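Local atomic coordinates of EscD/YscD/HrpQ family type III secretion system inner membrane ring protein (Pseudomonas aeruginosa, PDB entry 6UID), a protein that forms part of the inner membrane ring of the type III secretion system and, through its cytoplasmic domain, probably connects the basal body to the sorting platform. Residues Gln74-Val77 and Ala78-Leu82. Sequence-based numbering, arbitrary orientation.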
ATOM      1  N   GLN A  74     -10.793   0.436   5.326  1.00 17.18           N
ATOM      2  CA  GLN A  74     -10.765   0.261   6.771  1.00 17.77           C
ATOM      3  C   GLN A  74      -9.368   0.554   7.297  1.00 15.78           C
ATOM      4  O   GLN A  74      -8.395  -0.052   6.838  1.00 15.51           O
ATOM      5  CB  GLN A  74     -11.135  -1.182   7.107  1.00 21.16           C
ATOM      6  CG  GLN A  74     -12.529  -1.567   6.658  1.00 31.66           C
ATOM      7  CD  GLN A  74     -13.606  -0.768   7.375  1.00 47.73           C
ATOM      8  OE1 GLN A  74     -14.469  -0.165   6.741  1.00 54.15           O
ATOM      9  NE2 GLN A  74     -13.553  -0.760   8.706  1.00 46.65           N
ATOM     10  N   ALA A  75      -9.278   1.468   8.268  1.00 18.19           N
ATOM     11  CA  ALA A  75      -7.987   1.814   8.844  1.00 16.34           C
ATOM     12  C   ALA A  75      -7.347   0.595   9.476  1.00 17.07           C
ATOM     13  O   ALA A  75      -8.005  -0.188  10.164  1.00 19.88           O
ATOM     14  CB  ALA A  75      -8.144   2.907   9.896  1.00 19.73           C
ATOM     15  N   GLN A  76      -6.047   0.465   9.251  1.00 15.42           N
ATOM     16  CA  GLN A  76      -5.244  -0.624   9.781  1.00 15.98           C
ATOM     17  C   GLN A  76      -4.309  -0.096  10.859  1.00 17.86           C
ATOM     18  O   GLN A  76      -3.923   1.077  10.851  1.00 20.18           O
ATOM     19  CB  GLN A  76      -4.423  -1.277   8.674  1.00 16.40           C
ATOM     20  CG  GLN A  76      -5.252  -1.882   7.549  1.00 16.16           C
ATOM     21  CD  GLN A  76      -6.178  -2.954   8.045  1.00 19.32           C
ATOM     22  OE1 GLN A  76      -5.717  -3.967   8.588  1.00 21.35           O
ATOM     23  NE2 GLN A  76      -7.488  -2.740   7.893  1.00 16.95           N
ATOM     24  N   VAL A  77      -3.930  -0.983  11.771  1.00 18.09           N
ATOM     25  CA  VAL A  77      -2.997  -0.647  12.840  1.00 18.05           C
ATOM     26  C   VAL A  77      -1.675  -1.375  12.627  1.00 17.77           C
ATOM     27  O   VAL A  77      -1.571  -2.369  11.893  1.00 16.28           O
ATOM     28  CB  VAL A  77      -3.578  -0.953  14.237  1.00 17.87           C
ATOM     29  CG1 VAL A  77      -4.823  -0.106  14.462  1.00 21.71           C
ATOM     30  CG2 VAL A  77      -3.861  -2.445  14.395  1.00 20.71           C
ATOM     31  N   ALA A  78      -0.645  -0.866  13.296  1.00 15.78           N
ATOM     32  CA  ALA A  78       0.663  -1.496  13.238  1.00 15.95           C
ATOM     33  C   ALA A  78       0.564  -2.954  13.661  1.00 15.83           C
ATOM     34  O   ALA A  78      -0.092  -3.288  14.654  1.00 16.93           O
ATOM     35  CB  ALA A  78       1.641  -0.760  14.158  1.00 19.42           C
ATOM     36  N   GLY A  79       1.200  -3.821  12.890  1.00 14.86           N
ATOM     37  CA  GLY A  79       1.234  -5.232  13.168  1.00 16.68           C
ATOM     38  C   GLY A  79       0.208  -6.024  12.399  1.00 15.14           C
ATOM     39  O   GLY A  79       0.243  -7.257  12.435  1.00 15.64           O
ATOM     40  N   ALA A  80      -0.703  -5.348  11.709  1.00 15.43           N
ATOM     41  CA  ALA A  80      -1.754  -6.050  10.983  1.00 15.34           C
ATOM     42  C   ALA A  80      -1.179  -6.880   9.841  1.00 13.42           C
ATOM     43  O   ALA A  80      -0.229  -6.480   9.170  1.00 13.49           O
ATOM     44  CB  ALA A  80      -2.725  -5.031  10.392  1.00 19.25           C
ATOM     45  N   ILE A  81      -1.752  -8.056   9.641  1.00 14.49           N
ATOM     46  CA  ILE A  81      -1.487  -8.869   8.461  1.00 13.22           C
ATOM     47  C   ILE A  81      -2.447  -8.412   7.373  1.00 14.38           C
ATOM     48  O   ILE A  81      -3.667  -8.386   7.580  1.00 16.71           O
ATOM     49  CB  ILE A  81      -1.659 -10.365   8.758  1.00 16.45           C
ATOM     50  CG1 ILE A  81      -0.592 -10.863   9.750  1.00 18.74           C
ATOM     51  CG2 ILE A  81      -1.635 -11.182   7.465  1.00 18.35           C
ATOM     52  CD1 ILE A  81       0.824 -10.811   9.259  1.00 17.39           C
ATOM     53  N   LEU A  82      -1.897  -8.031   6.238  1.00 13.37           N
ATOM     54  CA  LEU A  82      -2.680  -7.510   5.128  1.00 13.37           C
ATOM     55  C   LEU A  82      -3.109  -8.647   4.210  1.00 17.25           C
ATOM     56  O   LEU A  82      -2.482  -9.711   4.175  1.00 17.79           O
ATOM     57  CB  LEU A  82      -1.871  -6.464   4.386  1.00 12.76           C
ATOM     58  CG  LEU A  82      -1.479  -5.241   5.217  1.00 14.63           C
ATOM     59  CD1 LEU A  82      -0.651  -4.295   4.338  1.00 14.62           C
ATOM     60  CD2 LEU A  82      -2.678  -4.538   5.827  1.00 16.07           C
TER
HETATM   61  O   HOH W   1      -5.700  -6.576   7.997  1.00 34.25           O
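A type II beta turn from Val77 to Ala80 reverses the chain just after the short strand 74-75 of this FHA-like cytoplasmic domain. It is closed by one backbone hydrogen bond, Ala80 N to Val77 O at 3.1 Å, with an N-H...O angle of 153°. Gly79 takes the third position with a positive phi, where a side chain would collide with the carbonyl oxygen of Ala78. The methyl of Ala80 packs against the same acceptor, CB to Val77 O 3.3 Å, and also against Gln76, whose OE1 is 3.7 Å from Ala80 CB. With CG of Gln76 set anti to the carbonyl carbon, a bend at chi2 (-60°) brings its amide back toward Gln74, giving a nearly straight bond of 3.0 Å from NE2 to Gln74 O; the acceptor lies close to the amide plane, although NE2 stands above the plane of that carbonyl. Gln76 OE1 accepts from a water at 2.7 Å, which also donates to Ile81 O at 2.8 Å, bridging the two limbs of the loop and helping to fix the amide's rotation. Nearer the backbone, Gln76 CG meets Leu82 CD2 at 4.1 Å. Leu82 is buried, touching Trp95 and Phe97 of strand 93-98, while backbone hydrogen bonds tie Gln76 to Pro69 and join Gly79, Ala80 and Leu82 to strand 57-63, so the loop leads from edge strand 74-75 of one sheet to the outer strand of the other.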